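PDB 2I44: serine-threonine phosphatase 2C from Toxoplasma gondii, which probably removes phosphate groups from serine and threonine residues of other proteins, as a metal-dependent phosphatase of the PP2C family. Local coordinates for residues A[116-121]-A[244-249]; A[153-158]-A[229-234]; A[50-55]-A[145-150]. One frame throughout, in Å; residues are numbered along the deposited sequence.

All three contacts reach the helix-covered antiparallel sheet that holds strands 149-155, 137-146 and 248-253. Contacts 1 and 2 are neighbours, with centres about 9 Å apart. Two probable hydrogen bonds join them: D121 OD1 to G234 N at 2.8 Å and Q246 O to R231 NH1 at 2.9 Å. Contact 2 lies nearest the metal site, and the side chain of D157 comes within about 6 Å of a bound calcium. Contact 3 is at a remote end of the sheet, its centre about 20 Å from that of contact 1 and about 24 Å from that of contact 2. It touches contact 1 through M116 SE and F55 CE1, 3.6 Å apart. Strand 149-155 runs from contact 3 to contact 2.

Contact 1 (A[116-121]-A[244-249])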
HETATM    1  N   MSE A 116      -8.848  -9.589  -3.984  1.00 17.37           N
HETATM    2  CA  MSE A 116      -9.104  -8.523  -3.022  1.00 18.75           C
HETATM    3  C   MSE A 116      -9.060  -7.144  -3.679  1.00 18.47           C
HETATM    4  O   MSE A 116      -9.981  -6.338  -3.529  1.00 16.40           O
HETATM    5  CB  MSE A 116      -8.068  -8.574  -1.896  1.00 21.27           C
HETATM    6  CG  MSE A 116      -8.166  -7.412  -0.914  1.00 24.51           C
HETATM    7 SE   MSE A 116      -6.718  -7.388   0.406  1.00 37.76          SE
HETATM    8  CE  MSE A 116      -5.400  -6.437  -0.626  1.00 29.09           C
ATOM      9  N   TYR A 117      -7.983  -6.883  -4.411  1.00 16.98           N
ATOM     10  CA  TYR A 117      -7.819  -5.600  -5.077  1.00 17.70           C
ATOM     11  C   TYR A 117      -8.959  -5.276  -6.029  1.00 17.33           C
ATOM     12  O   TYR A 117      -9.606  -4.241  -5.898  1.00 15.43           O
ATOM     13  CB  TYR A 117      -6.482  -5.562  -5.824  1.00 18.03           C
ATOM     14  CG  TYR A 117      -5.351  -5.036  -4.968  1.00 17.78           C
ATOM     15  CD1 TYR A 117      -5.145  -3.661  -4.819  1.00 16.81           C
ATOM     16  CD2 TYR A 117      -4.528  -5.907  -4.249  1.00 17.45           C
ATOM     17  CE1 TYR A 117      -4.146  -3.169  -3.973  1.00 17.77           C
ATOM     18  CE2 TYR A 117      -3.531  -5.423  -3.398  1.00 17.19           C
ATOM     19  CZ  TYR A 117      -3.346  -4.054  -3.266  1.00 17.68           C
ATOM     20  OH  TYR A 117      -2.351  -3.576  -2.440  1.00 14.94           O
ATOM     21  N   LYS A 118      -9.212  -6.167  -6.976  1.00 18.85           N
ATOM     22  CA  LYS A 118     -10.267  -5.944  -7.952  1.00 18.34           C
ATOM     23  C   LYS A 118     -11.661  -5.852  -7.347  1.00 18.65           C
ATOM     24  O   LYS A 118     -12.453  -5.010  -7.757  1.00 17.14           O
ATOM     25  CB  LYS A 118     -10.214  -7.031  -9.025  1.00 22.20           C
ATOM     26  CG  LYS A 118      -8.962  -6.946  -9.892  1.00 24.12           C
ATOM     27  CD  LYS A 118      -8.764  -8.192 -10.727  1.00 26.13           C
ATOM     28  CE  LYS A 118      -7.520  -8.089 -11.587  1.00 26.34           C
ATOM     29  NZ  LYS A 118      -7.107  -9.413 -12.128  1.00 27.87           N
ATOM     30  N   ASN A 119     -11.960  -6.698  -6.363  1.00 19.79           N
ATOM     31  CA  ASN A 119     -13.281  -6.667  -5.740  1.00 18.93           C
ATOM     32  C   ASN A 119     -13.444  -5.454  -4.836  1.00 19.62           C
ATOM     33  O   ASN A 119     -14.516  -4.842  -4.783  1.00 18.12           O
ATOM     34  CB  ASN A 119     -13.542  -7.957  -4.952  1.00 18.67           C
ATOM     35  CG  ASN A 119     -13.686  -9.164  -5.858  1.00 20.08           C
ATOM     36  OD1 ASN A 119     -14.125  -9.040  -7.002  1.00 17.74           O
ATOM     37  ND2 ASN A 119     -13.327 -10.338  -5.351  1.00 16.94           N
ATOM     38  N   ALA A 120     -12.379  -5.095  -4.128  1.00 17.82           N
ATOM     39  CA  ALA A 120     -12.446  -3.932  -3.259  1.00 16.19           C
ATOM     40  C   ALA A 120     -12.586  -2.680  -4.112  1.00 15.43           C
ATOM     41  O   ALA A 120     -13.257  -1.729  -3.720  1.00 16.11           O
ATOM     42  CB  ALA A 120     -11.206  -3.844  -2.395  1.00 16.16           C
ATOM     43  N   ASP A 121     -11.963  -2.669  -5.286  1.00 14.90           N
ATOM     44  CA  ASP A 121     -12.072  -1.481  -6.122  1.00 16.37           C
ATOM     45  C   ASP A 121     -13.445  -1.365  -6.764  1.00 15.78           C
ATOM     46  O   ASP A 121     -13.975  -0.266  -6.895  1.00 16.06           O
ATOM     47  CB  ASP A 121     -10.998  -1.441  -7.210  1.00 14.88           C
ATOM     48  CG  ASP A 121     -10.925  -0.079  -7.886  1.00 16.03           C
ATOM     49  OD1 ASP A 121     -10.796   0.934  -7.159  1.00 15.86           O
ATOM     50  OD2 ASP A 121     -11.005  -0.012  -9.132  1.00 17.15           O
ATOM     51  N   SER A 244      -5.569   1.680 -13.850  1.00 14.57           N
ATOM     52  CA  SER A 244      -5.843   0.276 -13.547  1.00 13.86           C
ATOM     53  C   SER A 244      -5.925  -0.082 -12.060  1.00 13.60           C
ATOM     54  O   SER A 244      -5.359   0.611 -11.208  1.00 11.21           O
ATOM     55  CB  SER A 244      -4.760  -0.585 -14.208  1.00 15.07           C
ATOM     56  OG  SER A 244      -4.842  -1.940 -13.804  1.00 14.24           O
ATOM     57  N   ASN A 245      -6.637  -1.166 -11.754  1.00 13.70           N
ATOM     58  CA  ASN A 245      -6.744  -1.641 -10.377  1.00 15.16           C
ATOM     59  C   ASN A 245      -6.023  -2.985 -10.263  1.00 16.90           C
ATOM     60  O   ASN A 245      -6.166  -3.698  -9.272  1.00 16.79           O
ATOM     61  CB  ASN A 245      -8.208  -1.792  -9.930  1.00 15.49           C
ATOM     62  CG  ASN A 245      -9.020  -2.693 -10.844  1.00 17.09           C
ATOM     63  OD1 ASN A 245      -8.501  -3.632 -11.453  1.00 13.58           O
ATOM     64  ND2 ASN A 245     -10.313  -2.417 -10.930  1.00 18.09           N
ATOM     65  N   GLN A 246      -5.258  -3.321 -11.298  1.00 17.03           N
ATOM     66  CA  GLN A 246      -4.479  -4.557 -11.338  1.00 18.38           C
ATOM     67  C   GLN A 246      -3.238  -4.353 -10.478  1.00 17.96           C
ATOM     68  O   GLN A 246      -2.389  -3.530 -10.798  1.00 19.03           O
ATOM     69  CB  GLN A 246      -4.059  -4.859 -12.781  1.00 19.45           C
ATOM     70  CG  GLN A 246      -3.079  -6.016 -12.944  1.00 20.72           C
ATOM     71  CD  GLN A 246      -3.650  -7.325 -12.442  1.00 21.52           C
ATOM     72  OE1 GLN A 246      -3.286  -7.807 -11.365  1.00 21.69           O
ATOM     73  NE2 GLN A 246      -4.564  -7.902 -13.213  1.00 17.08           N
ATOM     74  N   PRO A 247      -3.124  -5.087  -9.363  1.00 18.69           N
ATOM     75  CA  PRO A 247      -1.939  -4.907  -8.521  1.00 18.44           C
ATOM     76  C   PRO A 247      -0.777  -5.770  -8.980  1.00 18.11           C
ATOM     77  O   PRO A 247      -0.974  -6.764  -9.676  1.00 17.55           O
ATOM     78  CB  PRO A 247      -2.434  -5.346  -7.152  1.00 18.33           C
ATOM     79  CG  PRO A 247      -3.338  -6.508  -7.519  1.00 18.45           C
ATOM     80  CD  PRO A 247      -4.122  -5.944  -8.689  1.00 17.57           C
ATOM     81  N   ASP A 248       0.438  -5.371  -8.629  1.00 18.64           N
ATOM     82  CA  ASP A 248       1.588  -6.217  -8.936  1.00 21.07           C
ATOM     83  C   ASP A 248       1.647  -7.016  -7.643  1.00 19.92           C
ATOM     84  O   ASP A 248       1.495  -6.449  -6.559  1.00 20.78           O
ATOM     85  CB  ASP A 248       2.880  -5.405  -9.130  1.00 22.87           C
ATOM     86  CG  ASP A 248       2.990  -4.810 -10.527  1.00 27.34           C
ATOM     87  OD1 ASP A 248       2.810  -5.558 -11.510  1.00 33.39           O
ATOM     88  OD2 ASP A 248       3.260  -3.601 -10.649  1.00 30.60           O
ATOM     89  N   VAL A 249       1.822  -8.326  -7.741  1.00 20.05           N
ATOM     90  CA  VAL A 249       1.865  -9.151  -6.544  1.00 17.99           C
ATOM     91  C   VAL A 249       3.175  -9.913  -6.471  1.00 18.42           C
ATOM     92  O   VAL A 249       3.688 -10.380  -7.489  1.00 19.48           O
ATOM     93  CB  VAL A 249       0.678 -10.144  -6.517  1.00 16.89           C
ATOM     94  CG1 VAL A 249       0.672 -10.922  -5.211  1.00 16.84           C
ATOM     95  CG2 VAL A 249      -0.635  -9.384  -6.681  1.00 16.47           C
TER
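P247 lies over one face of the Y117 ring. Its CB stands 3.7 Å from the centroid of the Y117 ring, close to the ring normal, in a CH-pi contact. P247 CG lies above the rim on the same face, 3.5 Å from Y117 CD2. F233, its ring nearly parallel, lies beside the ring on the other side of its plane. Y117 OH bonds to T142 and S140, which hold the phenol at its end. The contact joins helix 98-130 to the loop leading into strand 248-253, part of the helix-on-sheet layer of the PP2C sandwich. N245 carries the polar half. Its CG lies between the backbone N and the carbonyl carbon (chi1 56°), which turns the amide toward the helix. N245 ND2 donates to D121 OD2 at 3.1 Å, nearly straight at 165°. The bond reaches the anti side of OD2, and the carboxylate and amide planes stand 79° apart. K239 forms a salt bridge to the same oxygen. K118 crosses N245 at about a right angle, its CG 3.7 Å from N245 OD1. The extended chain carries K118 NZ on to a salt bridge with D114.

Contact 2 (A[153-158]-A[229-234])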
ATOM      1  N   GLY A 153       1.208  -6.797  -2.234  1.00 12.69           N
ATOM      2  CA  GLY A 153       0.428  -6.287  -3.342  1.00 11.70           C
ATOM      3  C   GLY A 153       0.457  -4.773  -3.278  1.00 12.47           C
ATOM      4  O   GLY A 153       0.647  -4.205  -2.197  1.00 14.41           O
ATOM      5  N   HIS A 154       0.304  -4.109  -4.419  1.00 12.95           N
ATOM      6  CA  HIS A 154       0.276  -2.653  -4.420  1.00 14.33           C
ATOM      7  C   HIS A 154      -0.271  -2.027  -5.688  1.00 14.32           C
ATOM      8  O   HIS A 154      -0.321  -2.642  -6.752  1.00 14.96           O
ATOM      9  CB  HIS A 154       1.667  -2.060  -4.125  1.00 14.05           C
ATOM     10  CG  HIS A 154       2.495  -1.787  -5.344  1.00 13.84           C
ATOM     11  ND1 HIS A 154       3.116  -2.784  -6.064  1.00 15.78           N
ATOM     12  CD2 HIS A 154       2.830  -0.622  -5.950  1.00 15.68           C
ATOM     13  CE1 HIS A 154       3.801  -2.247  -7.056  1.00 16.95           C
ATOM     14  NE2 HIS A 154       3.645  -0.937  -7.011  1.00 15.99           N
ATOM     15  N   LEU A 155      -0.688  -0.779  -5.536  1.00 14.67           N
ATOM     16  CA  LEU A 155      -1.216   0.033  -6.616  1.00 14.24           C
ATOM     17  C   LEU A 155      -0.724   1.440  -6.322  1.00 14.00           C
ATOM     18  O   LEU A 155      -0.958   1.962  -5.233  1.00 14.18           O
ATOM     19  CB  LEU A 155      -2.748   0.046  -6.606  1.00 12.59           C
ATOM     20  CG  LEU A 155      -3.543  -1.210  -6.979  1.00 15.74           C
ATOM     21  CD1 LEU A 155      -5.028  -0.919  -6.808  1.00 10.95           C
ATOM     22  CD2 LEU A 155      -3.249  -1.617  -8.422  1.00 10.08           C
ATOM     23  N   GLY A 156      -0.029   2.055  -7.270  1.00 13.88           N
ATOM     24  CA  GLY A 156       0.410   3.419  -7.037  1.00 13.44           C
ATOM     25  C   GLY A 156       1.866   3.626  -6.688  1.00 12.99           C
ATOM     26  O   GLY A 156       2.723   2.861  -7.114  1.00 11.69           O
ATOM     27  N   ASP A 157       2.146   4.661  -5.901  1.00 13.14           N
ATOM     28  CA  ASP A 157       3.520   4.959  -5.551  1.00 10.98           C
ATOM     29  C   ASP A 157       3.862   4.928  -4.075  1.00 11.08           C
ATOM     30  O   ASP A 157       4.811   5.575  -3.649  1.00 11.74           O
ATOM     31  CB  ASP A 157       3.944   6.299  -6.153  1.00 14.47           C
ATOM     32  CG  ASP A 157       3.006   7.415  -5.782  1.00 16.68           C
ATOM     33  OD1 ASP A 157       2.239   7.255  -4.810  1.00 17.33           O
ATOM     34  OD2 ASP A 157       3.050   8.457  -6.452  1.00 20.89           O
ATOM     35  N   SER A 158       3.075   4.204  -3.285  1.00 10.98           N
ATOM     36  CA  SER A 158       3.407   4.024  -1.874  1.00 11.12           C
ATOM     37  C   SER A 158       4.332   2.808  -1.966  1.00 11.43           C
ATOM     38  O   SER A 158       4.262   2.055  -2.944  1.00 11.89           O
ATOM     39  CB  SER A 158       2.171   3.684  -1.040  1.00 12.91           C
ATOM     40  OG  SER A 158       1.358   4.825  -0.853  1.00 10.20           O
ATOM     41  N   TYR A 229       0.330   8.739 -10.727  1.00 17.74           N
ATOM     42  CA  TYR A 229       0.551   7.300 -10.679  1.00 18.09           C
ATOM     43  C   TYR A 229      -0.537   6.683 -11.563  1.00 17.76           C
ATOM     44  O   TYR A 229      -1.652   7.211 -11.654  1.00 17.02           O
ATOM     45  CB  TYR A 229       0.540   6.750  -9.243  1.00 17.66           C
ATOM     46  CG  TYR A 229      -0.559   7.231  -8.334  1.00 18.53           C
ATOM     47  CD1 TYR A 229      -1.755   6.527  -8.221  1.00 22.60           C
ATOM     48  CD2 TYR A 229      -0.387   8.367  -7.546  1.00 18.57           C
ATOM     49  CE1 TYR A 229      -2.753   6.943  -7.338  1.00 22.00           C
ATOM     50  CE2 TYR A 229      -1.378   8.789  -6.666  1.00 19.90           C
ATOM     51  CZ  TYR A 229      -2.556   8.071  -6.567  1.00 20.90           C
ATOM     52  OH  TYR A 229      -3.536   8.466  -5.694  1.00 21.90           O
ATOM     53  N   SER A 230      -0.204   5.577 -12.218  1.00 15.81           N
ATOM     54  CA  SER A 230      -1.110   4.927 -13.166  1.00 15.54           C
ATOM     55  C   SER A 230      -2.012   3.777 -12.705  1.00 15.71           C
ATOM     56  O   SER A 230      -2.754   3.204 -13.514  1.00 13.52           O
ATOM     57  CB  SER A 230      -0.287   4.474 -14.367  1.00 17.21           C
ATOM     58  OG  SER A 230       0.939   3.934 -13.925  1.00 15.95           O
ATOM     59  N   ARG A 231      -1.932   3.419 -11.428  1.00 14.32           N
ATOM     60  CA  ARG A 231      -2.772   2.360 -10.878  1.00 14.81           C
ATOM     61  C   ARG A 231      -3.227   2.825  -9.506  1.00 13.52           C
ATOM     62  O   ARG A 231      -2.458   3.447  -8.772  1.00 13.26           O
ATOM     63  CB  ARG A 231      -2.001   1.036 -10.782  1.00 13.44           C
ATOM     64  CG  ARG A 231      -1.442   0.570 -12.119  1.00 13.81           C
ATOM     65  CD  ARG A 231      -1.076  -0.902 -12.101  1.00 14.73           C
ATOM     66  NE  ARG A 231      -0.268  -1.281 -13.255  1.00 15.98           N
ATOM     67  CZ  ARG A 231       0.147  -2.519 -13.502  1.00 18.32           C
ATOM     68  NH1 ARG A 231      -0.181  -3.505 -12.673  1.00 16.65           N
ATOM     69  NH2 ARG A 231       0.912  -2.767 -14.563  1.00 13.76           N
ATOM     70  N   ALA A 232      -4.479   2.543  -9.166  1.00 13.74           N
ATOM     71  CA  ALA A 232      -5.006   2.982  -7.885  1.00 13.67           C
ATOM     72  C   ALA A 232      -6.434   2.548  -7.617  1.00 14.12           C
ATOM     73  O   ALA A 232      -7.135   2.042  -8.503  1.00 12.29           O
ATOM     74  CB  ALA A 232      -4.933   4.500  -7.812  1.00 17.25           C
ATOM     75  N   PHE A 233      -6.849   2.740  -6.371  1.00 10.81           N
ATOM     76  CA  PHE A 233      -8.215   2.454  -5.970  1.00 13.86           C
ATOM     77  C   PHE A 233      -8.963   3.754  -6.272  1.00 13.58           C
ATOM     78  O   PHE A 233      -8.408   4.837  -6.117  1.00 13.23           O
ATOM     79  CB  PHE A 233      -8.312   2.198  -4.470  1.00 13.73           C
ATOM     80  CG  PHE A 233      -7.963   0.801  -4.057  1.00 14.33           C
ATOM     81  CD1 PHE A 233      -8.660  -0.284  -4.571  1.00 12.10           C
ATOM     82  CD2 PHE A 233      -6.973   0.576  -3.105  1.00 15.31           C
ATOM     83  CE1 PHE A 233      -8.386  -1.571  -4.145  1.00 12.80           C
ATOM     84  CE2 PHE A 233      -6.687  -0.715  -2.667  1.00 15.54           C
ATOM     85  CZ  PHE A 233      -7.397  -1.793  -3.189  1.00 16.62           C
ATOM     86  N   GLY A 234     -10.214   3.656  -6.703  1.00 15.15           N
ATOM     87  CA  GLY A 234     -10.969   4.864  -6.975  1.00 13.15           C
ATOM     88  C   GLY A 234     -10.682   5.484  -8.329  1.00 12.66           C
ATOM     89  O   GLY A 234     -10.516   4.772  -9.314  1.00 13.03           O
TER
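D157 OD2 forms a salt bridge with K180 and also rests against the ring of Y229, 3.6 Å from Y229 CD2. The two side chains cross at about a right angle, with carboxylate and ring planes 59° apart. This is the calcium-site end of the PP2C beta sandwich. The segment 153-158 is the end of strand 149-155 and the turn after it. The segment 229-234 is a loop that runs into the short strand 233-234. D157 is not among the calcium ligands of this entry and probably belongs to the second shell: its side chain is about 4 Å from that of D266 and about 5 Å from that of D60, both calcium ligands.

G156 lets the loop come close. Its CA meets the Y229 ring obliquely, 4.0 Å from Y229 CD1. G156 N lies 3.2 Å from R231 O, but the angle is too poor for a bond, and the N-H is used by H179. The edge of the Y229 ring meets A232 CB in plane.

R231 meets the contact with its CB and then leads away. Its chain is extended to NE, and the guanidinium reaches a salt bridge with E186.

L155 carries the apolar part. Chi1 of -70° sets CG beside the backbone N, and the branch there sends the two methyls to different partners. L155 CD2 touches R231 CB at 3.8 Å. L155 CD1 sits over the centre of the F233 ring, 4.2 Å from its centroid and only 3° off the normal.

Contact 3 (A[50-55]-A[145-150]); sequences RDDCAF and LAKGFV
L145 faces A54 as an antiparallel hydrogen-bonded pair. A54 N donates to L145 O at 2.9 Å. L145 N returns a bond to A54 O at 2.8 Å, close to the direction of that carbonyl. The CB atoms of A54 and L145 lie on the same face of the sheet, 4.4 Å apart. L145 CG is anti to the backbone N (chi1 171°), which sets it near D52 O, just before the other strand begins.

The next pair, C53 with A146, is non-hydrogen-bonded and puts its side chains on the other face. C53 SG touches both CA and CB of A146 there. C53 CA also approaches L145 O closely, in a CA-H...O contact.

Past this pair the chain 145-150 reverses in a beta hairpin with a two-residue loop. It has a type I' turn from A146 to F149, and K147 and G148 at its corners both have positive phi. The hairpin joins strand 137-146 to strand 149-155, and strand 53-62 runs alongside its first arm. This end of the sheet lies away from the calcium site.

D52 meets the turn with two groups. D52 O accepts from K147 N at 3.3 Å, a long bond bent to 142° at the hydrogen. A water donates to the same D52 O and accepts from G148 N at 2.7 Å, so D52 O is tied to both corner residues. The carboxylate lies alongside K147, with D52 OD2 3.2 Å from K147 CA. R50 holds that carboxylate side-on: its NE bonds to D52 OD1, and its NH2 forms a salt bridge with D52 OD2 at 2.7 Å. K147 extends past the pair with its chain straight, and its CG passes R50 NH2 at 4.2 Å.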
ATOM      1  N   ARG A  50      -5.681 -19.302  14.428  1.00 25.78           N
ATOM      2  CA  ARG A  50      -4.252 -19.316  14.125  1.00 25.67           C
ATOM      3  C   ARG A  50      -3.594 -18.077  14.697  1.00 25.06           C
ATOM      4  O   ARG A  50      -4.268 -17.106  15.026  1.00 25.85           O
ATOM      5  CB  ARG A  50      -4.006 -19.359  12.611  1.00 25.32           C
ATOM      6  CG  ARG A  50      -4.495 -20.609  11.909  1.00 26.53           C
ATOM      7  CD  ARG A  50      -3.993 -20.644  10.473  1.00 27.55           C
ATOM      8  NE  ARG A  50      -2.542 -20.801  10.413  1.00 28.02           N
ATOM      9  CZ  ARG A  50      -1.911 -21.968  10.506  1.00 28.30           C
ATOM     10  NH1 ARG A  50      -2.605 -23.087  10.656  1.00 29.79           N
ATOM     11  NH2 ARG A  50      -0.586 -22.021  10.460  1.00 27.41           N
ATOM     12  N   ASP A  51      -2.273 -18.106  14.812  1.00 25.60           N
ATOM     13  CA  ASP A  51      -1.558 -16.959  15.349  1.00 26.53           C
ATOM     14  C   ASP A  51      -0.379 -16.590  14.458  1.00 25.88           C
ATOM     15  O   ASP A  51       0.566 -15.945  14.905  1.00 27.55           O
ATOM     16  CB  ASP A  51      -1.077 -17.261  16.770  1.00 28.10           C
ATOM     17  CG  ASP A  51       0.056 -18.267  16.801  1.00 30.65           C
ATOM     18  OD1 ASP A  51       0.188 -19.053  15.841  1.00 32.29           O
ATOM     19  OD2 ASP A  51       0.808 -18.282  17.799  1.00 33.67           O
ATOM     20  N   ASP A  52      -0.442 -16.994  13.195  1.00 24.61           N
ATOM     21  CA  ASP A  52       0.634 -16.703  12.254  1.00 25.70           C
ATOM     22  C   ASP A  52       0.122 -16.056  10.964  1.00 25.23           C
ATOM     23  O   ASP A  52       0.751 -16.174   9.909  1.00 25.72           O
ATOM     24  CB  ASP A  52       1.379 -17.993  11.918  1.00 24.66           C
ATOM     25  CG  ASP A  52       0.511 -18.979  11.170  1.00 25.50           C
ATOM     26  OD1 ASP A  52      -0.729 -18.887  11.304  1.00 25.23           O
ATOM     27  OD2 ASP A  52       1.062 -19.845  10.460  1.00 26.63           O
ATOM     28  N   CYS A  53      -1.029 -15.392  11.048  1.00 25.02           N
ATOM     29  CA  CYS A  53      -1.621 -14.712   9.895  1.00 23.14           C
ATOM     30  C   CYS A  53      -2.016 -13.287  10.246  1.00 21.91           C
ATOM     31  O   CYS A  53      -2.639 -13.038  11.277  1.00 22.04           O
ATOM     32  CB  CYS A  53      -2.862 -15.450   9.398  1.00 24.11           C
ATOM     33  SG  CYS A  53      -2.525 -17.060   8.685  1.00 28.35           S
ATOM     34  N   ALA A  54      -1.660 -12.346   9.378  1.00 20.76           N
ATOM     35  CA  ALA A  54      -2.002 -10.953   9.614  1.00 18.89           C
ATOM     36  C   ALA A  54      -2.056 -10.189   8.304  1.00 18.30           C
ATOM     37  O   ALA A  54      -1.490 -10.624   7.300  1.00 15.18           O
ATOM     38  CB  ALA A  54      -0.985 -10.318  10.558  1.00 18.30           C
ATOM     39  N   PHE A  55      -2.752  -9.055   8.328  1.00 17.10           N
ATOM     40  CA  PHE A  55      -2.893  -8.189   7.158  1.00 17.15           C
ATOM     41  C   PHE A  55      -2.324  -6.812   7.485  1.00 16.63           C
ATOM     42  O   PHE A  55      -2.533  -6.290   8.581  1.00 13.45           O
ATOM     43  CB  PHE A  55      -4.363  -8.033   6.767  1.00 17.49           C
ATOM     44  CG  PHE A  55      -4.588  -7.054   5.647  1.00 18.78           C
ATOM     45  CD1 PHE A  55      -4.507  -7.462   4.319  1.00 20.79           C
ATOM     46  CD2 PHE A  55      -4.858  -5.717   5.917  1.00 18.47           C
ATOM     47  CE1 PHE A  55      -4.695  -6.557   3.278  1.00 20.41           C
ATOM     48  CE2 PHE A  55      -5.047  -4.801   4.882  1.00 18.40           C
ATOM     49  CZ  PHE A  55      -4.965  -5.221   3.562  1.00 17.93           C
ATOM     50  N   LEU A 145       0.476 -11.696   5.682  1.00 18.39           N
ATOM     51  CA  LEU A 145       1.351 -12.658   6.335  1.00 21.14           C
ATOM     52  C   LEU A 145       0.536 -13.920   6.601  1.00 22.90           C
ATOM     53  O   LEU A 145      -0.542 -13.849   7.189  1.00 23.38           O
ATOM     54  CB  LEU A 145       1.868 -12.100   7.664  1.00 19.23           C
ATOM     55  CG  LEU A 145       2.624 -13.101   8.547  1.00 20.73           C
ATOM     56  CD1 LEU A 145       3.946 -13.467   7.891  1.00 21.20           C
ATOM     57  CD2 LEU A 145       2.867 -12.498   9.925  1.00 16.44           C
ATOM     58  N   ALA A 146       1.045 -15.067   6.161  1.00 24.13           N
ATOM     59  CA  ALA A 146       0.355 -16.337   6.364  1.00 23.84           C
ATOM     60  C   ALA A 146       1.346 -17.495   6.320  1.00 24.56           C
ATOM     61  O   ALA A 146       1.987 -17.741   5.293  1.00 24.51           O
ATOM     62  CB  ALA A 146      -0.718 -16.531   5.298  1.00 21.58           C
ATOM     63  N   LYS A 147       1.465 -18.190   7.448  1.00 25.65           N
ATOM     64  CA  LYS A 147       2.351 -19.341   7.595  1.00 25.02           C
ATOM     65  C   LYS A 147       3.720 -19.161   6.936  1.00 25.32           C
ATOM     66  O   LYS A 147       4.096 -19.921   6.043  1.00 23.10           O
ATOM     67  CB  LYS A 147       1.676 -20.598   7.034  1.00 26.82           C
ATOM     68  CG  LYS A 147       2.335 -21.905   7.468  1.00 28.63           C
ATOM     69  CD  LYS A 147       1.724 -23.111   6.763  1.00 32.22           C
ATOM     70  CE  LYS A 147       2.393 -24.408   7.210  1.00 36.15           C
ATOM     71  NZ  LYS A 147       1.914 -25.600   6.444  1.00 39.59           N
ATOM     72  N   GLY A 148       4.456 -18.144   7.370  1.00 24.84           N
ATOM     73  CA  GLY A 148       5.784 -17.917   6.827  1.00 26.27           C
ATOM     74  C   GLY A 148       5.882 -17.241   5.474  1.00 27.38           C
ATOM     75  O   GLY A 148       6.985 -17.031   4.973  1.00 27.98           O
ATOM     76  N   PHE A 149       4.747 -16.899   4.875  1.00 26.57           N
ATOM     77  CA  PHE A 149       4.752 -16.234   3.580  1.00 25.37           C
ATOM     78  C   PHE A 149       4.130 -14.853   3.676  1.00 24.21           C
ATOM     79  O   PHE A 149       3.195 -14.632   4.447  1.00 24.51           O
ATOM     80  CB  PHE A 149       3.968 -17.047   2.550  1.00 25.83           C
ATOM     81  CG  PHE A 149       4.665 -18.297   2.100  1.00 28.90           C
ATOM     82  CD1 PHE A 149       5.760 -18.227   1.245  1.00 28.75           C
ATOM     83  CD2 PHE A 149       4.240 -19.544   2.546  1.00 30.94           C
ATOM     84  CE1 PHE A 149       6.424 -19.384   0.840  1.00 31.26           C
ATOM     85  CE2 PHE A 149       4.894 -20.711   2.151  1.00 31.60           C
ATOM     86  CZ  PHE A 149       5.991 -20.632   1.295  1.00 31.51           C
ATOM     87  N   VAL A 150       4.665 -13.921   2.897  1.00 21.90           N
ATOM     88  CA  VAL A 150       4.128 -12.575   2.861  1.00 21.44           C
ATOM     89  C   VAL A 150       3.773 -12.273   1.418  1.00 20.38           C
ATOM     90  O   VAL A 150       4.643 -12.243   0.546  1.00 16.40           O
ATOM     91  CB  VAL A 150       5.136 -11.530   3.368  1.00 23.06           C
ATOM     92  CG1 VAL A 150       4.545 -10.129   3.224  1.00 21.86           C
ATOM     93  CG2 VAL A 150       5.460 -11.801   4.820  1.00 22.24           C
TER
HETATM   94  O   HOH W   1       3.647 -16.476   9.364  1.00 19.30           O